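Local coordinates for protein diacylglycerol kinase (Bacillus anthracis, PDB 3S40) that probably phosphorylates diacylglycerol or a related lipid at the expense of ATP, at residues H137-G145 with I264-D275; E179-Y187 with E193-V201. All coordinates share one frame; numbering follows the deposited sequence.

Both contacts belong to the C-terminal beta sandwich and lie on the same side of the chain's centre, their own centres about 11 Å apart. Along the chain contact 2 is nested inside the loop that contact 1 closes: 137-145 comes first, then 179-187 and 193-201, and finally 264-275. They share both sheets. Strands 261-266 and 181-187 are neighbours in one, joined where K184 N meets E265 O at 2.7 Å; strands 141-144 and 198-202 are neighbours in the other, where V201 N lies 2.8 Å from W142 O. I144, W142, I264, F181 and V199 thus bring the two contacts together in one apolar layer between the sheets.

Contact 1: H137-G145 with I264-D275; sequences HFLNFWGIG and IETEEEKEVDTD
The indole of W142 is sandwiched between two aliphatic side chains of 264-275. V272 CG1 sits over one face, 3.6 Å from the centroid of the five-membered ring, while I264 CD1 lies over the opposite face, 4.1 Å from the centroid of the six-membered ring; both are CH-pi contacts. With CG anti to the backbone N (chi1 173°), the indole extends between them, and its NE1 is buried without a polar partner in the model. V272 turns its other methyl, CG2, to I144 CG2 at 3.5 Å, and I144 CD1 reaches T266 CG2 tip to tip.

The backbones are zipped antiparallel at G143 and D273, a hydrogen-bonded pair in which G143 N gives to D273 O and D273 N to G143 O, each at 2.8 Å.

Further along, the D275 carboxylate gathers the backbone N-H groups of L139 and N140 in the turn and of F141, where strand 141-144 begins. OD1 takes L139 N through its syn lone pair at 2.7 Å, nearly straight at 172°. OD2 accepts two donors from the same face of its plane: F141 N, 3.1 Å from OD2, nearly along the C-O axis, and N140 N from above. Three successive amides therefore fix the rotation of this carboxylate and tie the turn and the start of the strand to D275, and N140 ND2 is held separately by Y206 O.

Strand 141-144 runs between 271-274 and 198-202 in one sheet of the sandwich, while I264 comes from strand 261-266 of the other, beside strands 284-296 and 181-187.

Contact 2: E179-Y187 with E193-V201; sequences ETFPVKITY and EDEAVLVMV
This is a beta-hairpin contact that continues past a corner: strand 181-187 pairs antiparallel with the end of 190-196 at the margin of one sheet, and the chain then turns at V197 into strand 198-202 of the other sheet. Backbone bonds join the hydrogen-bonded pairs F181 with A196 and V183 with D194; in the first, F181 N to A196 O and A196 N to F181 O are each 2.9 Å. P182 with E195 and K184 with E193 form the non-hydrogen-bonded pairs in between.

The face with P182, K184, E193 and E195 is mostly polar. K184 and E193 run side by side in the same direction, and bends at chi3 and chi4 fold the lysine back so that NZ meets E193 OE2 at 2.6 Å on the anti side of the carboxylate, a salt bridge on an exposed glutamate. E195 bends at chi2 (78°), which swings its carboxylate back over the neighbouring strand: T180 OG1 donates to E195 OE2 at 2.7 Å, and OE1 lies alongside P182 CB.

At the corner V197 and L198 both face V229, a classic beta bulge, and from there the chain crosses to the opposite layer of the beta sandwich seen in the YegS and NAD kinase families.

The face with F181, V183 and A196 is mainly apolar and bridges the two layers; D194, on the same face, packs on K230. A196 O lies over one face of the F181 ring, 3.3 Å above the ring plane and offset toward the rim, and the ring's far end meets V199 CG2 obliquely, 4.0 Å from F181 CZ. V183 CG2 approaches that same V199 methyl, whereas V199 CG1 takes I185 CD1, at 4.2 Å. K270 makes a cation-pi contact with the F181 ring, and I144 also packs on it.

Contact 1: H137-G145 with I264-D275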
loop_
_atom_site.group_PDB
_atom_site.type_symbol
_atom_site.label_atom_id
_atom_site.label_comp_id
_atom_site.label_asym_id
_atom_site.label_seq_id
_atom_site.Cartn_x
_atom_site.Cartn_y
_atom_site.Cartn_z
ATOM N N HIS A 137 -2.484 -10.853 -1.987
ATOM C CA HIS A 137 -2.017 -9.578 -2.550
ATOM C C HIS A 137 -1.755 -8.525 -1.488
ATOM O O HIS A 137 -2.569 -8.347 -0.584
ATOM C CB HIS A 137 -3.035 -8.987 -3.540
ATOM C CG HIS A 137 -3.277 -9.838 -4.741
ATOM N ND1 HIS A 137 -4.357 -10.690 -4.844
ATOM C CD2 HIS A 137 -2.582 -9.968 -5.896
ATOM C CE1 HIS A 137 -4.315 -11.307 -6.013
ATOM N NE2 HIS A 137 -3.250 -10.884 -6.672
ATOM N N PHE A 138 -0.638 -7.808 -1.616
ATOM C CA PHE A 138 -0.422 -6.600 -0.811
ATOM C C PHE A 138 0.152 -5.431 -1.603
ATOM O O PHE A 138 0.874 -5.610 -2.584
ATOM C CB PHE A 138 0.428 -6.863 0.444
ATOM C CG PHE A 138 1.853 -7.241 0.159
ATOM C CD1 PHE A 138 2.857 -6.277 0.158
ATOM C CD2 PHE A 138 2.195 -8.563 -0.082
ATOM C CE1 PHE A 138 4.183 -6.633 -0.085
ATOM C CE2 PHE A 138 3.510 -8.926 -0.324
ATOM C CZ PHE A 138 4.510 -7.957 -0.332
ATOM N N LEU A 139 -0.173 -4.232 -1.146
ATOM C CA LEU A 139 0.205 -3.004 -1.825
ATOM C C LEU A 139 1.380 -2.327 -1.123
ATOM O O LEU A 139 2.193 -1.639 -1.753
ATOM C CB LEU A 139 -0.993 -2.063 -1.827
ATOM C CG LEU A 139 -1.251 -1.241 -3.079
ATOM C CD1 LEU A 139 -1.022 -2.090 -4.308
ATOM C CD2 LEU A 139 -2.673 -0.688 -3.039
ATOM N N ASN A 140 1.468 -2.526 0.188
ATOM C CA ASN A 140 2.415 -1.775 0.992
ATOM C C ASN A 140 3.608 -2.568 1.485
ATOM O O ASN A 140 4.754 -2.246 1.157
ATOM C CB ASN A 140 1.709 -1.117 2.171
ATOM C CG ASN A 140 1.840 0.370 2.143
ATOM O OD1 ASN A 140 0.862 1.091 1.935
ATOM N ND2 ASN A 140 3.062 0.850 2.327
ATOM N N PHE A 141 3.358 -3.605 2.271
ATOM C CA PHE A 141 4.474 -4.288 2.883
ATOM C C PHE A 141 4.118 -5.673 3.377
ATOM O O PHE A 141 2.963 -5.984 3.624
ATOM C CB PHE A 141 5.040 -3.444 4.038
ATOM C CG PHE A 141 4.273 -3.591 5.326
ATOM C CD1 PHE A 141 4.664 -4.522 6.276
ATOM C CD2 PHE A 141 3.145 -2.823 5.570
ATOM C CE1 PHE A 141 3.954 -4.672 7.452
ATOM C CE2 PHE A 141 2.420 -2.974 6.749
ATOM C CZ PHE A 141 2.827 -3.899 7.690
ATOM N N TRP A 142 5.152 -6.489 3.515
ATOM C CA TRP A 142 5.085 -7.811 4.111
ATOM C C TRP A 142 6.186 -7.795 5.184
ATOM O O TRP A 142 7.315 -7.382 4.906
ATOM C CB TRP A 142 5.392 -8.834 3.019
ATOM C CG TRP A 142 5.532 -10.286 3.417
ATOM C CD1 TRP A 142 4.660 -11.300 3.129
ATOM C CD2 TRP A 142 6.643 -10.900 4.102
ATOM N NE1 TRP A 142 5.145 -12.499 3.610
ATOM C CE2 TRP A 142 6.357 -12.281 4.211
ATOM C CE3 TRP A 142 7.835 -10.415 4.643
ATOM C CZ2 TRP A 142 7.218 -13.176 4.850
ATOM C CZ3 TRP A 142 8.695 -11.305 5.266
ATOM C CH2 TRP A 142 8.380 -12.672 5.367
ATOM N N GLY A 143 5.855 -8.206 6.405
ATOM C CA GLY A 143 6.819 -8.206 7.494
ATOM C C GLY A 143 6.662 -9.329 8.516
ATOM O O GLY A 143 5.549 -9.705 8.884
ATOM N N ILE A 144 7.795 -9.879 8.953
ATOM C CA ILE A 144 7.849 -10.807 10.081
ATOM C C ILE A 144 8.794 -10.235 11.139
ATOM O O ILE A 144 9.849 -9.689 10.796
ATOM C CB ILE A 144 8.395 -12.195 9.670
ATOM C CG1 ILE A 144 9.800 -12.065 9.080
ATOM C CG2 ILE A 144 7.468 -12.890 8.684
ATOM C CD1 ILE A 144 10.425 -13.393 8.676
ATOM N N GLY A 145 8.414 -10.348 12.413
ATOM C CA GLY A 145 9.279 -9.941 13.512
ATOM C C GLY A 145 8.753 -8.764 14.309
ATOM O O GLY A 145 7.571 -8.426 14.207
ATOM N N ILE A 264 11.283 -16.832 1.411
ATOM C CA ILE A 264 11.726 -16.616 2.777
ATOM C C ILE A 264 11.387 -17.812 3.653
ATOM O O ILE A 264 10.219 -18.202 3.782
ATOM C CB ILE A 264 11.087 -15.364 3.411
ATOM C CG1 ILE A 264 11.178 -14.164 2.472
ATOM C CG2 ILE A 264 11.741 -15.053 4.744
ATOM C CD1 ILE A 264 9.834 -13.753 1.918
ATOM N N GLU A 265 12.421 -18.377 4.268
ATOM C CA GLU A 265 12.267 -19.554 5.100
ATOM C C GLU A 265 12.843 -19.273 6.480
ATOM O O GLU A 265 13.877 -18.614 6.610
ATOM C CB GLU A 265 12.972 -20.741 4.443
ATOM C CG GLU A 265 13.173 -21.945 5.344
ATOM C CD GLU A 265 14.116 -22.976 4.740
ATOM O OE1 GLU A 265 14.071 -23.165 3.504
ATOM O OE2 GLU A 265 14.907 -23.588 5.496
ATOM N N THR A 266 12.163 -19.768 7.507
ATOM C CA THR A 266 12.608 -19.615 8.886
ATOM C C THR A 266 12.826 -20.969 9.553
ATOM O O THR A 266 12.433 -22.008 9.019
ATOM C CB THR A 266 11.566 -18.866 9.714
ATOM O OG1 THR A 266 10.300 -19.518 9.556
ATOM C CG2 THR A 266 11.450 -17.423 9.254
ATOM N N GLU A 267 13.441 -20.937 10.732
ATOM C CA GLU A 267 13.661 -22.130 11.544
ATOM C C GLU A 267 12.333 -22.734 11.983
ATOM O O GLU A 267 12.055 -23.908 11.738
ATOM C CB GLU A 267 14.484 -21.772 12.779
ATOM C CG GLU A 267 15.256 -22.935 13.376
ATOM C CD GLU A 267 16.433 -23.358 12.510
ATOM O OE1 GLU A 267 16.787 -22.611 11.572
ATOM O OE2 GLU A 267 17.003 -24.440 12.768
ATOM N N GLU A 268 11.524 -21.922 12.653
ATOM C CA GLU A 268 10.174 -22.307 13.027
ATOM C C GLU A 268 9.191 -21.385 12.336
ATOM O O GLU A 268 9.466 -20.202 12.164
ATOM C CB GLU A 268 9.978 -22.177 14.533
ATOM C CG GLU A 268 10.737 -23.180 15.368
ATOM C CD GLU A 268 10.406 -23.042 16.838
ATOM O OE1 GLU A 268 10.096 -24.067 17.483
ATOM O OE2 GLU A 268 10.448 -21.901 17.346
ATOM N N GLU A 269 8.042 -21.921 11.947
ATOM C CA GLU A 269 6.979 -21.089 11.410
ATOM C C GLU A 269 6.844 -19.796 12.214
ATOM O O GLU A 269 6.822 -19.821 13.447
ATOM C CB GLU A 269 5.657 -21.851 11.433
ATOM C CG GLU A 269 4.447 -20.998 11.155
ATOM C CD GLU A 269 3.235 -21.831 10.781
ATOM O OE1 GLU A 269 3.416 -22.973 10.295
ATOM O OE2 GLU A 269 2.100 -21.345 10.976
ATOM N N LYS A 270 6.789 -18.668 11.508
ATOM C CA LYS A 270 6.486 -17.372 12.121
ATOM C C LYS A 270 5.271 -16.743 11.432
ATOM O O LYS A 270 4.935 -17.087 10.296
ATOM C CB LYS A 270 7.690 -16.426 12.046
ATOM C CG LYS A 270 8.953 -16.959 12.721
ATOM C CD LYS A 270 10.087 -15.938 12.707
ATOM C CE LYS A 270 9.827 -14.795 13.682
ATOM N NZ LYS A 270 10.072 -15.191 15.101
ATOM N N GLU A 271 4.613 -15.824 12.123
ATOM C CA GLU A 271 3.425 -15.179 11.583
ATOM C C GLU A 271 3.810 -13.977 10.731
ATOM O O GLU A 271 4.795 -13.291 11.019
ATOM C CB GLU A 271 2.508 -14.736 12.718
ATOM C CG GLU A 271 1.281 -13.973 12.265
ATOM C CD GLU A 271 0.386 -13.583 13.429
ATOM O OE1 GLU A 271 0.925 -13.318 14.527
ATOM O OE2 GLU A 271 -0.852 -13.551 13.248
ATOM N N VAL A 272 3.029 -13.717 9.689
ATOM C CA VAL A 272 3.312 -12.605 8.786
ATOM C C VAL A 272 2.312 -11.460 8.930
ATOM O O VAL A 272 1.116 -11.689 9.087
ATOM C CB VAL A 272 3.323 -13.062 7.318
ATOM C CG1 VAL A 272 3.325 -11.852 6.376
ATOM C CG2 VAL A 272 4.513 -13.978 7.048
ATOM N N ASP A 273 2.819 -10.230 8.868
ATOM C CA ASP A 273 1.976 -9.046 8.877
ATOM C C ASP A 273 2.022 -8.328 7.519
ATOM O O ASP A 273 3.078 -8.223 6.894
ATOM C CB ASP A 273 2.423 -8.104 9.984
ATOM C CG ASP A 273 1.494 -6.925 10.153
ATOM O OD1 ASP A 273 1.501 -6.036 9.275
ATOM O OD2 ASP A 273 0.761 -6.886 11.168
ATOM N N THR A 274 0.870 -7.843 7.066
ATOM C CA THR A 274 0.789 -7.077 5.826
ATOM C C THR A 274 0.006 -5.789 6.018
ATOM O O THR A 274 -0.265 -5.367 7.140
ATOM C CB THR A 274 0.092 -7.858 4.716
ATOM O OG1 THR A 274 -1.228 -8.204 5.149
ATOM C CG2 THR A 274 0.863 -9.114 4.372
ATOM N N ASP A 275 -0.368 -5.173 4.905
ATOM C CA ASP A 275 -1.034 -3.878 4.940
ATOM C C ASP A 275 -2.013 -3.793 6.106
ATOM O O ASP A 275 -3.209 -4.036 5.940
ATOM C CB ASP A 275 -1.762 -3.604 3.619
ATOM C CG ASP A 275 -0.903 -3.913 2.396
ATOM O OD1 ASP A 275 -1.450 -3.920 1.267
ATOM O OD2 ASP A 275 0.313 -4.162 2.561
#

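Contact 2: E179-Y187 with E193-V201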
loop_
_atom_site.group_PDB
_atom_site.type_symbol
_atom_site.label_atom_id
_atom_site.label_comp_id
_atom_site.label_asym_id
_atom_site.label_seq_id
_atom_site.Cartn_x
_atom_site.Cartn_y
_atom_site.Cartn_z
ATOM N N GLU A 179 14.597 -12.752 21.010
ATOM C CA GLU A 179 14.201 -11.688 20.094
ATOM C C GLU A 179 14.634 -11.987 18.660
ATOM O O GLU A 179 13.849 -11.824 17.727
ATOM C CB GLU A 179 14.785 -10.349 20.542
ATOM C CG GLU A 179 16.303 -10.355 20.642
ATOM C CD GLU A 179 16.896 -8.968 20.560
ATOM O OE1 GLU A 179 16.126 -7.989 20.653
ATOM O OE2 GLU A 179 18.131 -8.858 20.396
ATOM N N THR A 180 15.882 -12.419 18.486
ATOM C CA THR A 180 16.418 -12.694 17.157
ATOM C C THR A 180 15.995 -14.077 16.680
ATOM O O THR A 180 15.753 -14.971 17.488
ATOM C CB THR A 180 17.956 -12.595 17.119
ATOM O OG1 THR A 180 18.530 -13.848 17.503
ATOM C CG2 THR A 180 18.448 -11.506 18.060
ATOM N N PHE A 181 15.896 -14.240 15.364
ATOM C CA PHE A 181 15.510 -15.517 14.768
ATOM C C PHE A 181 16.239 -15.720 13.448
ATOM O O PHE A 181 16.497 -14.756 12.725
ATOM C CB PHE A 181 13.999 -15.572 14.542
ATOM C CG PHE A 181 13.495 -14.506 13.618
ATOM C CD1 PHE A 181 13.561 -14.675 12.243
ATOM C CD2 PHE A 181 12.968 -13.327 14.123
ATOM C CE1 PHE A 181 13.102 -13.686 11.383
ATOM C CE2 PHE A 181 12.506 -12.331 13.270
ATOM C CZ PHE A 181 12.575 -12.510 11.898
ATOM N N PRO A 182 16.575 -16.978 13.128
ATOM C CA PRO A 182 17.286 -17.305 11.893
ATOM C C PRO A 182 16.363 -17.283 10.676
ATOM O O PRO A 182 15.187 -17.649 10.757
ATOM C CB PRO A 182 17.780 -18.730 12.147
ATOM C CG PRO A 182 16.760 -19.309 13.055
ATOM C CD PRO A 182 16.295 -18.178 13.937
ATOM N N VAL A 183 16.918 -16.857 9.548
ATOM C CA VAL A 183 16.158 -16.714 8.327
ATOM C C VAL A 183 17.040 -17.112 7.160
ATOM O O VAL A 183 18.268 -16.961 7.197
ATOM C CB VAL A 183 15.658 -15.253 8.129
ATOM C CG1 VAL A 183 16.807 -14.340 7.672
ATOM C CG2 VAL A 183 14.514 -15.202 7.127
ATOM N N LYS A 184 16.396 -17.641 6.132
ATOM C CA LYS A 184 17.064 -18.007 4.900
ATOM C C LYS A 184 16.254 -17.359 3.787
ATOM O O LYS A 184 15.035 -17.556 3.708
ATOM C CB LYS A 184 17.052 -19.526 4.747
ATOM C CG LYS A 184 18.135 -20.087 3.852
ATOM C CD LYS A 184 18.237 -21.603 4.005
ATOM C CE LYS A 184 17.998 -22.053 5.452
ATOM N NZ LYS A 184 18.887 -21.384 6.446
ATOM N N ILE A 185 16.911 -16.567 2.945
ATOM C CA ILE A 185 16.196 -15.871 1.874
ATOM C C ILE A 185 16.810 -16.188 0.530
ATOM O O ILE A 185 18.003 -15.980 0.329
ATOM C CB ILE A 185 16.193 -14.326 2.073
ATOM C CG1 ILE A 185 15.597 -13.950 3.438
ATOM C CG2 ILE A 185 15.423 -13.640 0.951
ATOM C CD1 ILE A 185 15.671 -12.463 3.777
ATOM N N THR A 186 15.996 -16.711 -0.380
ATOM C CA THR A 186 16.400 -16.880 -1.776
ATOM C C THR A 186 15.714 -15.814 -2.616
ATOM O O THR A 186 14.501 -15.605 -2.509
ATOM C CB THR A 186 15.994 -18.259 -2.333
ATOM O OG1 THR A 186 14.560 -18.352 -2.396
ATOM C CG2 THR A 186 16.537 -19.374 -1.458
ATOM N N TYR A 187 16.478 -15.138 -3.460
ATOM C CA TYR A 187 15.897 -14.068 -4.245
ATOM C C TYR A 187 16.545 -14.011 -5.608
ATOM O O TYR A 187 17.717 -13.663 -5.737
ATOM C CB TYR A 187 16.057 -12.735 -3.518
ATOM C CG TYR A 187 17.489 -12.404 -3.207
ATOM C CD1 TYR A 187 18.223 -11.557 -4.034
ATOM C CD2 TYR A 187 18.125 -12.962 -2.106
ATOM C CE1 TYR A 187 19.551 -11.265 -3.762
ATOM C CE2 TYR A 187 19.450 -12.673 -1.823
ATOM C CZ TYR A 187 20.158 -11.824 -2.650
ATOM O OH TYR A 187 21.476 -11.536 -2.369
ATOM N N GLU A 193 21.501 -16.077 4.343
ATOM C CA GLU A 193 21.224 -16.709 5.627
ATOM C C GLU A 193 21.817 -15.883 6.750
ATOM O O GLU A 193 22.966 -15.429 6.663
ATOM C CB GLU A 193 21.803 -18.120 5.673
ATOM C CG GLU A 193 20.834 -19.202 5.246
ATOM C CD GLU A 193 21.538 -20.480 4.823
ATOM O OE1 GLU A 193 22.452 -20.402 3.973
ATOM O OE2 GLU A 193 21.181 -21.559 5.345
ATOM N N ASP A 194 21.037 -15.682 7.806
ATOM C CA ASP A 194 21.536 -14.945 8.958
ATOM C C ASP A 194 20.558 -14.909 10.124
ATOM O O ASP A 194 19.482 -15.506 10.079
ATOM C CB ASP A 194 21.920 -13.515 8.558
ATOM C CG ASP A 194 23.266 -13.097 9.116
ATOM O OD1 ASP A 194 24.242 -13.865 8.956
ATOM O OD2 ASP A 194 23.347 -12.006 9.720
ATOM N N GLU A 195 20.965 -14.207 11.172
ATOM C CA GLU A 195 20.152 -14.011 12.357
ATOM C C GLU A 195 19.566 -12.613 12.273
ATOM O O GLU A 195 20.303 -11.622 12.273
ATOM C CB GLU A 195 21.026 -14.132 13.609
ATOM C CG GLU A 195 20.272 -14.340 14.915
ATOM C CD GLU A 195 19.801 -15.773 15.096
ATOM O OE1 GLU A 195 19.894 -16.560 14.128
ATOM O OE2 GLU A 195 19.340 -16.113 16.207
ATOM N N ALA A 196 18.242 -12.536 12.196
ATOM C CA ALA A 196 17.552 -11.263 12.017
ATOM C C ALA A 196 16.570 -10.995 13.135
ATOM O O ALA A 196 15.979 -11.916 13.688
ATOM C CB ALA A 196 16.813 -11.243 10.681
ATOM N N VAL A 197 16.387 -9.721 13.452
ATOM C CA VAL A 197 15.339 -9.321 14.378
ATOM C C VAL A 197 14.076 -8.929 13.599
ATOM O O VAL A 197 12.955 -9.054 14.101
ATOM C CB VAL A 197 15.801 -8.167 15.301
ATOM C CG1 VAL A 197 16.695 -7.186 14.552
ATOM C CG2 VAL A 197 14.602 -7.456 15.899
ATOM N N LEU A 198 14.266 -8.474 12.360
ATOM C CA LEU A 198 13.154 -8.017 11.530
ATOM C C LEU A 198 13.391 -8.306 10.045
ATOM O O LEU A 198 14.480 -8.078 9.520
ATOM C CB LEU A 198 12.927 -6.519 11.742
ATOM C CG LEU A 198 11.936 -5.830 10.804
ATOM C CD1 LEU A 198 10.500 -6.086 11.245
ATOM C CD2 LEU A 198 12.211 -4.345 10.746
ATOM N N VAL A 199 12.373 -8.819 9.367
ATOM C CA VAL A 199 12.464 -9.024 7.928
ATOM C C VAL A 199 11.295 -8.364 7.226
ATOM O O VAL A 199 10.140 -8.571 7.589
ATOM C CB VAL A 199 12.474 -10.504 7.558
ATOM C CG1 VAL A 199 12.582 -10.664 6.048
ATOM C CG2 VAL A 199 13.630 -11.218 8.271
HETATM N N MSE A 200 11.595 -7.568 6.212
HETATM C CA MSE A 200 10.530 -6.938 5.465
HETATM C C MSE A 200 10.714 -6.854 3.971
HETATM O O MSE A 200 11.833 -6.755 3.458
HETATM C CB MSE A 200 10.222 -5.583 6.032
HETATM C CG MSE A 200 9.252 -5.728 7.145
HETATM SE SE MSE A 200 8.879 -4.036 7.823
HETATM C CE MSE A 200 8.438 -3.123 6.114
ATOM N N VAL A 201 9.570 -6.897 3.297
ATOM C CA VAL A 201 9.478 -6.823 1.860
ATOM C C VAL A 201 8.564 -5.658 1.540
ATOM O O VAL A 201 7.385 -5.686 1.854
ATOM C CB VAL A 201 8.891 -8.121 1.289
ATOM C CG1 VAL A 201 8.977 -8.119 -0.227
ATOM C CG2 VAL A 201 9.645 -9.301 1.855
#